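Local coordinates for protein arabinofuranosidase (Bifidobacterium longum, PDB 2Y2W) that removes terminal alpha-L-arabinofuranosyl residues from arabinan and arabinoxylan, contributing to breakdown of the plant cell wall, at residues 153-156 with 157-161; 145-149 with 150-154; 97-100 with 101-104; 195-199 with 200-204; 109-112 with 113-117. One frame throughout, in Å; residues are numbered along the deposited sequence.

Overall arrangement
All five contacts are local and illustrate how helices and strands end in an eight-stranded parallel beta/alpha barrel. Interactions 1 and 2 are the two ends of helix 149-159. Interaction 3 closes helix 94-103, which packs against interaction 1 through Leu-97 and Val-100. Interaction 4 closes helix 191-198 farthest out, its centre about 30 Å from that of the chain, yet meets helix 149-159 through Ile-201 and Glu-203. Interactions 2 and 5 are buried; 1, 3 and 4 have exposed sides. Helix ends share backbone bonds and glycines, to which interaction 2 adds an Asp-151 carboxylate ringed by arginines and interaction 4 the Arg-196 guanidinium; interaction 5, beside the active site, relies on cis peptides and apolar packing.

Interaction 1 (153-156 with 157-161); sequences YRWS and QKAGT
Tyr-153 swings its ring to the side opposite its backbone nitrogen (chi1 170°), and Gln-157, one helical turn later, sets its CG opposite its carbonyl carbon (chi1 -70°), over a face of that ring; the bend at chi2 then brings the amide toward the phenol. CG stands 3.8 Å from the centroid of the Tyr-153 ring, a CH-pi contact. The Gln-157 side chain crosses the phenol at a slant, its amide plane 39° from the ring, with OE1 of Gln-157 3.1 Å from OH of Tyr-153. The phenol has its main polar partner elsewhere, in Glu-203.

The same i to i+4 spacing recurs on another flank of helix 149-159. There Ala-159 CB sits over the six-membered ring of Trp-155, 4.1 Å from its centroid, while OG1 of Thr-161 approaches obliquely, 3.8 Å from Trp-155 CZ3. Outside the contact the indole packs on Leu-97 and Val-100 of helix 94-103, and its ring meets Phe-92 edge-to-face.

At the C-terminal end, Ser-156 O receives Gly-160 N at 2.9 Å and, weakly, Thr-161 N. Gly-160 takes up positive phi, which favours glycine and turns the chain out of the helix. One water spans the exit: it donates to Ser-156 OG at 2.7 Å and lies 2.7 Å from Thr-161 OG1. Ser-156 OG is also bonded back to Phe-152 O.

The chemistry thus divides: the rings are covered by CH-pi contacts, whereas the helix end rests on one carbonyl shared by two bent bonds, one of them weak, and on a water bridging two hydroxyls of buried residues.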
loop_
_atom_site.group_PDB
_atom_site.type_symbol
_atom_site.label_atom_id
_atom_site.label_comp_id
_atom_site.label_asym_id
_atom_site.label_seq_id
_atom_site.Cartn_x
_atom_site.Cartn_y
_atom_site.Cartn_z
ATOM N N TYR D 153 21.480 19.278 -7.297
ATOM C CA TYR D 153 22.026 20.008 -6.157
ATOM C C TYR D 153 23.192 20.898 -6.594
ATOM O O TYR D 153 23.252 22.074 -6.237
ATOM C CB TYR D 153 22.484 19.057 -5.045
ATOM C CG TYR D 153 23.274 19.757 -3.962
ATOM C CD1 TYR D 153 22.632 20.550 -3.010
ATOM C CD2 TYR D 153 24.663 19.651 -3.907
ATOM C CE1 TYR D 153 23.353 21.208 -2.019
ATOM C CE2 TYR D 153 25.393 20.308 -2.924
ATOM C CZ TYR D 153 24.731 21.082 -1.983
ATOM O OH TYR D 153 25.447 21.736 -1.009
ATOM N N ARG D 154 24.111 20.318 -7.361
ATOM C CA ARG D 154 25.250 21.051 -7.896
ATOM C C ARG D 154 24.796 22.190 -8.805
ATOM O O ARG D 154 25.361 23.285 -8.763
ATOM C CB ARG D 154 26.208 20.109 -8.630
ATOM C CG ARG D 154 27.097 19.295 -7.695
ATOM C CD ARG D 154 28.114 18.467 -8.467
ATOM N NE ARG D 154 27.557 17.202 -8.945
ATOM C CZ ARG D 154 27.705 16.033 -8.325
ATOM N NH1 ARG D 154 28.396 15.953 -7.193
ATOM N NH2 ARG D 154 27.161 14.939 -8.841
ATOM N N TRP D 155 23.764 21.930 -9.609
ATOM C CA TRP D 155 23.186 22.956 -10.473
ATOM C C TRP D 155 22.600 24.099 -9.646
ATOM O O TRP D 155 22.812 25.274 -9.958
ATOM C CB TRP D 155 22.117 22.365 -11.399
ATOM C CG TRP D 155 21.618 23.345 -12.421
ATOM C CD1 TRP D 155 22.117 23.543 -13.675
ATOM C CD2 TRP D 155 20.535 24.271 -12.268
ATOM N NE1 TRP D 155 21.410 24.530 -14.315
ATOM C CE2 TRP D 155 20.433 24.995 -13.476
ATOM C CE3 TRP D 155 19.636 24.555 -11.230
ATOM C CZ2 TRP D 155 19.467 25.991 -13.677
ATOM C CZ3 TRP D 155 18.679 25.544 -11.428
ATOM C CH2 TRP D 155 18.603 26.251 -12.645
ATOM N N SER D 156 21.873 23.742 -8.590
ATOM C CA SER D 156 21.248 24.719 -7.704
ATOM C C SER D 156 22.264 25.526 -6.900
ATOM O O SER D 156 22.006 26.680 -6.557
ATOM C CB SER D 156 20.262 24.027 -6.769
ATOM O OG SER D 156 19.279 23.324 -7.512
ATOM N N GLN D 157 23.407 24.915 -6.595
ATOM C CA GLN D 157 24.527 25.628 -5.978
ATOM C C GLN D 157 25.085 26.681 -6.938
ATOM O O GLN D 157 25.350 27.814 -6.535
ATOM C CB GLN D 157 25.637 24.660 -5.555
ATOM C CG GLN D 157 25.297 23.756 -4.368
ATOM C CD GLN D 157 25.151 24.506 -3.051
ATOM O OE1 GLN D 157 24.216 24.259 -2.285
ATOM N NE2 GLN D 157 26.075 25.424 -2.781
ATOM N N LYS D 158 25.250 26.293 -8.204
ATOM C CA LYS D 158 25.718 27.188 -9.263
ATOM C C LYS D 158 24.735 28.322 -9.551
ATOM O O LYS D 158 25.145 29.456 -9.802
ATOM C CB LYS D 158 25.983 26.399 -10.550
ATOM C CG LYS D 158 27.454 26.113 -10.857
ATOM C CD LYS D 158 28.164 27.368 -11.377
ATOM C CE LYS D 158 29.361 27.028 -12.255
ATOM N NZ LYS D 158 28.962 26.654 -13.644
ATOM N N ALA D 159 23.442 28.007 -9.514
ATOM C CA ALA D 159 22.391 28.987 -9.794
ATOM C C ALA D 159 22.149 29.941 -8.623
ATOM O O ALA D 159 21.756 31.092 -8.825
ATOM C CB ALA D 159 21.093 28.277 -10.180
ATOM N N GLY D 160 22.387 29.455 -7.407
ATOM C CA GLY D 160 22.076 30.207 -6.193
ATOM C C GLY D 160 20.614 30.060 -5.817
ATOM O O GLY D 160 20.075 30.857 -5.043
ATOM N N THR D 161 19.973 29.032 -6.366
ATOM C CA THR D 161 18.552 28.787 -6.142
ATOM C C THR D 161 18.330 27.734 -5.067
ATOM O O THR D 161 19.123 26.806 -4.923
ATOM C CB THR D 161 17.835 28.328 -7.437
ATOM O OG1 THR D 161 18.580 27.269 -8.052
ATOM C CG2 THR D 161 17.696 29.478 -8.424
HETATM O O HOH W 1 17.169 25.035 -7.515
#

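Interaction 2 (145-149 with 150-154); sequences NEMGI and DDFYR
The ring of Phe-152 receives the methyl of Met-147 at its edge, CE lying near the ring plane and 4.1 Å from CD1; Tyr-110, from the barrel strand 107-110, stacks with this same ring. A second flat group is the guanidinium of Arg-154. Its edge meets Asp-151 OD1 in plane, and Asp-150 O lies 3.6 Å above one of its faces. The salt bridge from Arg-154 NH2 to Asp-151 OD1 is 3.0 Å long and nearly straight (176°), although the nitrogen stands above the carboxylate plane.

Met-147 bends at chi2 (-80°), which sets SD 3.6 Å from Asp-151 CB, and again at chi3, which carries CE to the ring. Beside it, Asp-151 OD2 and Glu-146 O are 3.0 Å apart. Two acceptors this close would repel one another, but arginines gather round them: Arg-131 bridges to OD2, while Arg-128 takes both OD1 and Glu-146 O. An alanine in place of Asp-151 would probably leave Arg-128, Arg-131 and Arg-154 without their shared negative partner and free the Arg-154 guanidinium to turn.

The backbone then begins its helical ladder, with Phe-152 N bonded to Gly-148 O at 2.8 Å and Tyr-153 N to Ile-149 O at 3.1 Å. Gly-148 occupies the N-cap position, and Asp-151 is the third residue of the first turn. This is a helix N-terminus of a beta/alpha barrel, with Ile-149 and Phe-152 facing inward onto strand 162-167, which the helix precedes.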
loop_
_atom_site.group_PDB
_atom_site.type_symbol
_atom_site.label_atom_id
_atom_site.label_comp_id
_atom_site.label_asym_id
_atom_site.label_seq_id
_atom_site.Cartn_x
_atom_site.Cartn_y
_atom_site.Cartn_z
ATOM N N ASN D 145 19.126 8.936 -16.668
ATOM C CA ASN D 145 19.433 9.288 -15.277
ATOM C C ASN D 145 20.804 9.940 -15.078
ATOM O O ASN D 145 21.364 9.904 -13.980
ATOM C CB ASN D 145 19.244 8.084 -14.338
ATOM C CG ASN D 145 17.785 7.723 -14.139
ATOM O OD1 ASN D 145 17.001 8.516 -13.614
ATOM N ND2 ASN D 145 17.414 6.518 -14.556
ATOM N N GLU D 146 21.327 10.551 -16.139
ATOM C CA GLU D 146 22.555 11.345 -16.056
ATOM C C GLU D 146 22.372 12.513 -15.090
ATOM O O GLU D 146 23.328 12.966 -14.462
ATOM C CB GLU D 146 22.971 11.853 -17.436
ATOM C CG GLU D 146 23.458 10.761 -18.384
ATOM C CD GLU D 146 23.514 11.219 -19.834
ATOM O OE1 GLU D 146 24.067 12.309 -20.107
ATOM O OE2 GLU D 146 23.008 10.478 -20.706
ATOM N N MET D 147 21.135 12.989 -14.976
ATOM C CA MET D 147 20.768 13.965 -13.956
ATOM C C MET D 147 19.942 13.324 -12.839
ATOM O O MET D 147 19.014 12.551 -13.092
ATOM C CB MET D 147 20.008 15.137 -14.574
ATOM C CG MET D 147 20.899 16.164 -15.254
ATOM S SD MET D 147 21.680 17.317 -14.105
ATOM C CE MET D 147 20.256 18.155 -13.418
ATOM N N GLY D 148 20.313 13.649 -11.605
ATOM C CA GLY D 148 19.612 13.205 -10.411
ATOM C C GLY D 148 19.781 14.254 -9.333
ATOM O O GLY D 148 20.235 15.366 -9.612
ATOM N N ILE D 149 19.432 13.901 -8.099
ATOM C CA ILE D 149 19.465 14.857 -6.990
ATOM C C ILE D 149 20.884 15.323 -6.626
ATOM O O ILE D 149 21.065 16.458 -6.194
ATOM C CB ILE D 149 18.663 14.347 -5.745
ATOM C CG1 ILE D 149 18.507 15.452 -4.690
ATOM C CG2 ILE D 149 19.279 13.079 -5.158
ATOM C CD1 ILE D 149 17.774 16.690 -5.186
ATOM N N ASP D 150 21.873 14.448 -6.809
ATOM C CA ASP D 150 23.284 14.810 -6.652
ATOM C C ASP D 150 23.644 15.944 -7.613
ATOM O O ASP D 150 24.253 16.940 -7.218
ATOM C CB ASP D 150 24.192 13.607 -6.938
ATOM C CG ASP D 150 24.215 12.582 -5.805
ATOM O OD1 ASP D 150 23.845 12.918 -4.657
ATOM O OD2 ASP D 150 24.631 11.429 -6.067
ATOM N N ASP D 151 23.244 15.781 -8.873
ATOM C CA ASP D 151 23.606 16.705 -9.944
ATOM C C ASP D 151 22.789 17.990 -9.895
ATOM O O ASP D 151 23.339 19.082 -10.067
ATOM C CB ASP D 151 23.460 16.025 -11.309
ATOM C CG ASP D 151 24.368 14.815 -11.461
ATOM O OD1 ASP D 151 25.607 14.982 -11.449
ATOM O OD2 ASP D 151 23.839 13.690 -11.597
ATOM N N PHE D 152 21.483 17.865 -9.657
ATOM C CA PHE D 152 20.620 19.039 -9.563
ATOM C C PHE D 152 20.969 19.908 -8.354
ATOM O O PHE D 152 20.774 21.126 -8.387
ATOM C CB PHE D 152 19.133 18.666 -9.550
ATOM C CG PHE D 152 18.219 19.854 -9.691
ATOM C CD1 PHE D 152 17.980 20.416 -10.939
ATOM C CD2 PHE D 152 17.627 20.428 -8.572
ATOM C CE1 PHE D 152 17.150 21.523 -11.069
ATOM C CE2 PHE D 152 16.800 21.536 -8.696
ATOM C CZ PHE D 152 16.559 22.081 -9.945
ATOM N N TYR D 153 21.480 19.278 -7.297
ATOM C CA TYR D 153 22.026 20.008 -6.157
ATOM C C TYR D 153 23.192 20.898 -6.594
ATOM O O TYR D 153 23.252 22.074 -6.237
ATOM C CB TYR D 153 22.484 19.057 -5.045
ATOM C CG TYR D 153 23.274 19.757 -3.962
ATOM C CD1 TYR D 153 22.632 20.550 -3.010
ATOM C CD2 TYR D 153 24.663 19.651 -3.907
ATOM C CE1 TYR D 153 23.353 21.208 -2.019
ATOM C CE2 TYR D 153 25.393 20.308 -2.924
ATOM C CZ TYR D 153 24.731 21.082 -1.983
ATOM O OH TYR D 153 25.447 21.736 -1.009
ATOM N N ARG D 154 24.111 20.318 -7.361
ATOM C CA ARG D 154 25.250 21.051 -7.896
ATOM C C ARG D 154 24.796 22.190 -8.805
ATOM O O ARG D 154 25.361 23.285 -8.763
ATOM C CB ARG D 154 26.208 20.109 -8.630
ATOM C CG ARG D 154 27.097 19.295 -7.695
ATOM C CD ARG D 154 28.114 18.467 -8.467
ATOM N NE ARG D 154 27.557 17.202 -8.945
ATOM C CZ ARG D 154 27.705 16.033 -8.325
ATOM N NH1 ARG D 154 28.396 15.953 -7.193
ATOM N NH2 ARG D 154 27.161 14.939 -8.841
#

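Interaction 3 (97-100 with 101-104); sequences LDLV and KELG
Leu-99 and Glu-102 supply the side-chain part of this contact, lying alongside one another and pointing the same way. The carboxylate end of Glu-102 comes up to a methyl, with OE1 3.8 Å from Leu-99 CD2. It gets there because CG is set opposite the backbone nitrogen (chi1 -164°) and the chain beyond runs straight out. The charge itself is engaged further on, in a salt bridge with Arg-427. Leu-103 adds only its CB, 3.2 Å from the carbonyl oxygen Leu-99 O; its branched end turns to Phe-431, Phe-434 and Ile-417.

Backbone hydrogen bonds do most of the work. Two are regular helical steps, Lys-101 N to Leu-97 O at 3.1 Å and Glu-102 N to Asp-98 O at 3.0 Å. Leu-103 N bonds Leu-99 O at 2.9 Å and adds a weak bond to Val-100 O. The latter carbonyl also receives Gly-104 N at 3.1 Å, so one oxygen serves two donors where the helix runs out. Gly-104 N makes a further, weak bond to Lys-101 O.

Gly-104 leaves helical geometry with positive phi (81°), which by itself favours glycine. Together with its two bonds back into the last turn, this makes the Schellman motif that ends helix 94-103 and turns the chain toward strand 107-110, the second strand of the barrel.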
loop_
_atom_site.group_PDB
_atom_site.type_symbol
_atom_site.label_atom_id
_atom_site.label_comp_id
_atom_site.label_asym_id
_atom_site.label_seq_id
_atom_site.Cartn_x
_atom_site.Cartn_y
_atom_site.Cartn_z
ATOM N N LEU D 97 22.175 29.040 -17.516
ATOM C CA LEU D 97 22.390 29.542 -16.155
ATOM C C LEU D 97 22.397 31.071 -16.082
ATOM O O LEU D 97 21.817 31.651 -15.159
ATOM C CB LEU D 97 23.692 28.991 -15.569
ATOM C CG LEU D 97 23.671 27.650 -14.835
ATOM C CD1 LEU D 97 25.086 27.112 -14.674
ATOM C CD2 LEU D 97 22.984 27.778 -13.480
ATOM N N ASP D 98 23.050 31.713 -17.053
ATOM C CA ASP D 98 23.096 33.173 -17.142
ATOM C C ASP D 98 21.699 33.778 -17.266
ATOM O O ASP D 98 21.404 34.794 -16.633
ATOM C CB ASP D 98 23.977 33.627 -18.315
ATOM C CG ASP D 98 25.466 33.409 -18.062
ATOM O OD1 ASP D 98 25.879 33.267 -16.886
ATOM O OD2 ASP D 98 26.231 33.384 -19.051
ATOM N N LEU D 99 20.846 33.146 -18.070
ATOM C CA LEU D 99 19.464 33.599 -18.246
ATOM C C LEU D 99 18.564 33.288 -17.049
ATOM O O LEU D 99 17.548 33.956 -16.851
ATOM C CB LEU D 99 18.854 33.031 -19.533
ATOM C CG LEU D 99 19.402 33.546 -20.871
ATOM C CD1 LEU D 99 18.708 32.860 -22.030
ATOM C CD2 LEU D 99 19.257 35.056 -20.995
ATOM N N VAL D 100 18.933 32.282 -16.258
ATOM C CA VAL D 100 18.202 31.963 -15.027
ATOM C C VAL D 100 18.449 33.056 -13.992
ATOM O O VAL D 100 17.517 33.507 -13.320
ATOM C CB VAL D 100 18.582 30.563 -14.460
ATOM C CG1 VAL D 100 18.000 30.352 -13.061
ATOM C CG2 VAL D 100 18.107 29.461 -15.399
ATOM N N LYS D 101 19.710 33.474 -13.883
ATOM C CA LYS D 101 20.104 34.600 -13.039
ATOM C C LYS D 101 19.369 35.867 -13.474
ATOM O O LYS D 101 18.782 36.562 -12.646
ATOM C CB LYS D 101 21.628 34.805 -13.101
ATOM C CG LYS D 101 22.171 35.981 -12.276
ATOM C CD LYS D 101 22.248 35.658 -10.788
ATOM C CE LYS D 101 22.855 36.809 -9.994
ATOM N NZ LYS D 101 21.895 37.939 -9.780
ATOM N N GLU D 102 19.394 36.142 -14.778
ATOM C CA GLU D 102 18.721 37.304 -15.355
ATOM C C GLU D 102 17.207 37.258 -15.144
ATOM O O GLU D 102 16.560 38.301 -15.042
ATOM C CB GLU D 102 19.038 37.417 -16.849
ATOM C CG GLU D 102 18.702 38.778 -17.457
ATOM C CD GLU D 102 18.976 38.849 -18.949
ATOM O OE1 GLU D 102 20.081 38.444 -19.385
ATOM O OE2 GLU D 102 18.082 39.319 -19.684
ATOM N N LEU D 103 16.655 36.049 -15.075
ATOM C CA LEU D 103 15.224 35.864 -14.861
ATOM C C LEU D 103 14.813 36.114 -13.412
ATOM O O LEU D 103 13.672 36.489 -13.145
ATOM C CB LEU D 103 14.790 34.465 -15.315
ATOM C CG LEU D 103 13.302 34.122 -15.427
ATOM C CD1 LEU D 103 12.563 35.072 -16.364
ATOM C CD2 LEU D 103 13.140 32.686 -15.887
ATOM N N GLY D 104 15.740 35.907 -12.481
ATOM C CA GLY D 104 15.492 36.177 -11.065
ATOM C C GLY D 104 14.731 35.077 -10.349
ATOM O O GLY D 104 13.965 35.346 -9.424
#

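Interaction 4 (195-199 with 200-204); sequences QRVAN and GIEEP
Arg-196 folds across the loop that follows its own helix, and from CB outward the recurring neighbour is the carbonyl oxygen of Ile-201. Arg-196 CB is 3.9 Å from Ile-201 O, and CG is closer. CD comes to 3.2 Å from Ile-201 O and also touches the Ile-201 methyl CG2, the two side chains crossing at about a right angle. A chi2 away from the staggered positions (-141°) and a bend at chi3 (-40°) wrap the chain round this oxygen. NE goes to Tyr-183 O, outside the contact.

The turn being clasped is a Schellman motif closing helix 191-198. Ile-201 N bonds Arg-196 O at 3.0 Å, and Gly-200 N bonds Val-197 O at 3.1 Å. Gly-200 has positive phi, and a CB there would be jammed against Asn-199 O.

At the tip, NH1 gives a straight bond (168°) to Ile-201 O, 3.2 Å away and in the guanidinium plane. Glu-202 O also lies near that plane at the edge. Over one face sits Pro-204 CA, 4.0 Å above the centre of the Arg-196 guanidinium. A leucine in place of Arg-196 would probably deprive Ile-201 O and Tyr-183 O of these N-H donors and leave Pro-204 CA without the flat group it lies over. NH2 makes a weak bond to Gly-186 O, and Pro-204 packs on His-365 of a neighbouring subunit.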
loop_
_atom_site.group_PDB
_atom_site.type_symbol
_atom_site.label_atom_id
_atom_site.label_comp_id
_atom_site.label_asym_id
_atom_site.label_seq_id
_atom_site.Cartn_x
_atom_site.Cartn_y
_atom_site.Cartn_z
ATOM N N GLN D 195 26.624 7.536 1.851
ATOM C CA GLN D 195 26.534 7.401 0.397
ATOM C C GLN D 195 26.650 8.753 -0.295
ATOM O O GLN D 195 27.355 8.876 -1.291
ATOM C CB GLN D 195 25.237 6.708 -0.023
ATOM C CG GLN D 195 25.304 5.190 -0.002
ATOM C CD GLN D 195 24.059 4.541 -0.581
ATOM O OE1 GLN D 195 23.617 4.879 -1.682
ATOM N NE2 GLN D 195 23.490 3.591 0.158
ATOM N N ARG D 196 25.966 9.761 0.243
ATOM C CA ARG D 196 26.044 11.123 -0.290
ATOM C C ARG D 196 27.475 11.650 -0.219
ATOM O O ARG D 196 27.967 12.251 -1.176
ATOM C CB ARG D 196 25.110 12.060 0.473
ATOM C CG ARG D 196 24.789 13.356 -0.260
ATOM C CD ARG D 196 24.741 14.558 0.673
ATOM N NE ARG D 196 24.106 14.258 1.953
ATOM C CZ ARG D 196 24.738 14.215 3.123
ATOM N NH1 ARG D 196 26.040 14.463 3.203
ATOM N NH2 ARG D 196 24.058 13.924 4.223
ATOM N N VAL D 197 28.127 11.415 0.920
ATOM C CA VAL D 197 29.527 11.785 1.129
ATOM C C VAL D 197 30.432 11.093 0.103
ATOM O O VAL D 197 31.277 11.737 -0.523
ATOM C CB VAL D 197 29.992 11.447 2.576
ATOM C CG1 VAL D 197 31.463 11.796 2.774
ATOM C CG2 VAL D 197 29.128 12.173 3.606
ATOM N N ALA D 198 30.234 9.789 -0.075
ATOM C CA ALA D 198 30.992 9.005 -1.049
ATOM C C ALA D 198 30.705 9.445 -2.484
ATOM O O ALA D 198 31.564 9.320 -3.361
ATOM C CB ALA D 198 30.701 7.527 -0.879
ATOM N N ASN D 199 29.502 9.970 -2.713
ATOM C CA ASN D 199 29.104 10.460 -4.032
ATOM C C ASN D 199 29.626 11.862 -4.365
ATOM O O ASN D 199 29.412 12.356 -5.474
ATOM C CB ASN D 199 27.580 10.404 -4.194
ATOM C CG ASN D 199 27.043 8.978 -4.261
ATOM O OD1 ASN D 199 27.801 8.006 -4.270
ATOM N ND2 ASN D 199 25.725 8.852 -4.303
ATOM N N GLY D 200 30.297 12.499 -3.406
ATOM C CA GLY D 200 30.970 13.776 -3.646
ATOM C C GLY D 200 30.398 14.989 -2.930
ATOM O O GLY D 200 30.916 16.097 -3.076
ATOM N N ILE D 201 29.329 14.786 -2.162
ATOM C CA ILE D 201 28.684 15.875 -1.427
ATOM C C ILE D 201 28.722 15.580 0.075
ATOM O O ILE D 201 27.941 14.776 0.587
ATOM C CB ILE D 201 27.237 16.132 -1.922
ATOM C CG1 ILE D 201 27.233 16.404 -3.430
ATOM C CG2 ILE D 201 26.609 17.308 -1.177
ATOM C CD1 ILE D 201 25.986 15.943 -4.142
ATOM N N GLU D 202 29.649 16.239 0.764
ATOM C CA GLU D 202 29.945 15.953 2.162
ATOM C C GLU D 202 28.878 16.501 3.106
ATOM O O GLU D 202 28.357 15.778 3.956
ATOM C CB GLU D 202 31.322 16.516 2.525
ATOM C CG GLU D 202 31.855 16.075 3.887
ATOM C CD GLU D 202 33.297 16.500 4.125
ATOM O OE1 GLU D 202 33.765 17.452 3.456
ATOM O OE2 GLU D 202 33.962 15.878 4.984
ATOM N N GLU D 203 28.566 17.783 2.944
ATOM C CA GLU D 203 27.588 18.473 3.778
ATOM C C GLU D 203 26.153 18.118 3.373
ATOM O O GLU D 203 25.897 17.809 2.205
ATOM C CB GLU D 203 27.812 19.994 3.700
ATOM C CG GLU D 203 27.272 20.687 2.433
ATOM C CD GLU D 203 28.056 20.379 1.152
ATOM O OE1 GLU D 203 29.025 19.584 1.184
ATOM O OE2 GLU D 203 27.695 20.950 0.099
ATOM N N PRO D 204 25.216 18.140 4.342
ATOM C CA PRO D 204 23.800 18.008 3.999
ATOM C C PRO D 204 23.365 19.087 3.012
ATOM O O PRO D 204 23.897 20.198 3.032
ATOM C CB PRO D 204 23.099 18.198 5.343
ATOM C CG PRO D 204 24.070 17.666 6.325
ATOM C CD PRO D 204 25.427 18.068 5.801
#

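Interaction 5 (109-112 with 113-117); sequences RYPG and GNFVS
Pro-111, with Phe-115 and Val-116 folded back on it, follows strand 107-110, the second strand of the beta/alpha barrel, where the chain passes into the loop carrying Asn-114, which probably binds arabinofuranose. Pro-111, Gly-112 and Gly-113 are the residues most buried by the contact, and two cis peptide bonds shape them, one before Pro-111 and one between the glycines.

Pro-111 meets both side chains of the turn. Its CB is 4.2 Å from Phe-115 CE2, and its carbonyl O comes obliquely to the ring, 3.6 Å from CD2 of Phe-115. On the Val-116 side, Pro-111 CD touches CG2 at 4.1 Å, the two side chains crossing at about a right angle. That methyl points there because it stands opposite the nitrogen of Val-116, which leaves CG1 (chi1 77°) to face Gly-112 C.

Gly-112 fits only without a side chain, since a CB would strike Gly-113 O and Val-116 N. Across the cis bond its CA lies just 2.8 Å from Gly-113 CA. Gly-113 has positive phi, and its O accepts Val-116 N at 3.0 Å, which closes the turn. Phe-115 N in turn is bonded to Glu-69, another probable sugar-binding residue.

Arg-109, extended from CG to NE, holds the probable nucleophile Glu-340 through NH1 and Asn-214 through NH2, and Gly-112 O lies 3.5 Å above the centre of its guanidinium plane.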
loop_
_atom_site.group_PDB
_atom_site.type_symbol
_atom_site.label_atom_id
_atom_site.label_comp_id
_atom_site.label_asym_id
_atom_site.label_seq_id
_atom_site.Cartn_x
_atom_site.Cartn_y
_atom_site.Cartn_z
ATOM N N ARG D 109 11.533 23.904 -8.463
ATOM C CA ARG D 109 10.875 22.646 -8.130
ATOM C C ARG D 109 11.435 21.506 -8.983
ATOM O O ARG D 109 11.620 21.654 -10.195
ATOM C CB ARG D 109 9.362 22.788 -8.306
ATOM C CG ARG D 109 8.542 21.609 -7.817
ATOM C CD ARG D 109 7.095 22.016 -7.635
ATOM N NE ARG D 109 6.242 20.878 -7.309
ATOM C CZ ARG D 109 5.389 20.314 -8.158
ATOM N NH1 ARG D 109 5.263 20.782 -9.394
ATOM N NH2 ARG D 109 4.655 19.280 -7.765
ATOM N N TYR D 110 11.705 20.375 -8.332
ATOM C CA TYR D 110 12.414 19.250 -8.939
ATOM C C TYR D 110 12.020 17.955 -8.224
ATOM O O TYR D 110 11.787 17.977 -7.014
ATOM C CB TYR D 110 13.925 19.482 -8.821
ATOM C CG TYR D 110 14.797 18.426 -9.471
ATOM C CD1 TYR D 110 15.043 18.442 -10.844
ATOM C CD2 TYR D 110 15.383 17.419 -8.710
ATOM C CE1 TYR D 110 15.839 17.476 -11.442
ATOM C CE2 TYR D 110 16.182 16.449 -9.298
ATOM C CZ TYR D 110 16.407 16.483 -10.663
ATOM O OH TYR D 110 17.200 15.521 -11.249
ATOM N N PRO D 111 11.931 16.824 -8.961
ATOM C CA PRO D 111 12.076 16.662 -10.408
ATOM C C PRO D 111 10.743 16.547 -11.159
ATOM O O PRO D 111 10.736 16.190 -12.337
ATOM C CB PRO D 111 12.848 15.347 -10.518
ATOM C CG PRO D 111 12.382 14.543 -9.334
ATOM C CD PRO D 111 11.837 15.511 -8.295
ATOM N N GLY D 112 9.634 16.842 -10.481
ATOM C CA GLY D 112 8.305 16.687 -11.068
ATOM C C GLY D 112 7.177 17.153 -10.159
ATOM O O GLY D 112 7.409 17.464 -8.997
ATOM N N GLY D 113 5.951 17.206 -10.680
ATOM C CA GLY D 113 5.651 16.842 -12.065
ATOM C C GLY D 113 5.279 15.385 -12.219
ATOM O O GLY D 113 5.698 14.545 -11.421
ATOM N N ASN D 114 4.496 15.087 -13.254
ATOM C CA ASN D 114 4.047 13.724 -13.548
ATOM C C ASN D 114 5.168 12.688 -13.538
ATOM O O ASN D 114 4.949 11.529 -13.173
ATOM C CB ASN D 114 3.324 13.681 -14.894
ATOM C CG ASN D 114 2.102 14.569 -14.929
ATOM O OD1 ASN D 114 1.690 15.120 -13.909
ATOM N ND2 ASN D 114 1.511 14.713 -16.110
ATOM N N PHE D 115 6.360 13.124 -13.939
ATOM C CA PHE D 115 7.558 12.289 -13.975
ATOM C C PHE D 115 7.814 11.559 -12.656
ATOM O O PHE D 115 8.113 10.369 -12.657
ATOM C CB PHE D 115 8.780 13.140 -14.372
ATOM C CG PHE D 115 10.098 12.431 -14.230
ATOM C CD1 PHE D 115 10.522 11.519 -15.192
ATOM C CD2 PHE D 115 10.918 12.673 -13.134
ATOM C CE1 PHE D 115 11.748 10.859 -15.063
ATOM C CE2 PHE D 115 12.142 12.018 -12.995
ATOM C CZ PHE D 115 12.557 11.109 -13.962
ATOM N N VAL D 116 7.682 12.280 -11.543
ATOM C CA VAL D 116 8.069 11.784 -10.214
ATOM C C VAL D 116 7.223 10.605 -9.707
ATOM O O VAL D 116 7.699 9.808 -8.895
ATOM C CB VAL D 116 8.112 12.938 -9.159
ATOM C CG1 VAL D 116 6.714 13.332 -8.701
ATOM C CG2 VAL D 116 8.980 12.564 -7.966
ATOM N N SER D 117 5.992 10.488 -10.208
ATOM C CA SER D 117 5.058 9.443 -9.774
ATOM C C SER D 117 5.485 8.006 -10.112
ATOM O O SER D 117 4.963 7.052 -9.534
ATOM C CB SER D 117 3.653 9.724 -10.312
ATOM O OG SER D 117 3.092 10.851 -9.662
#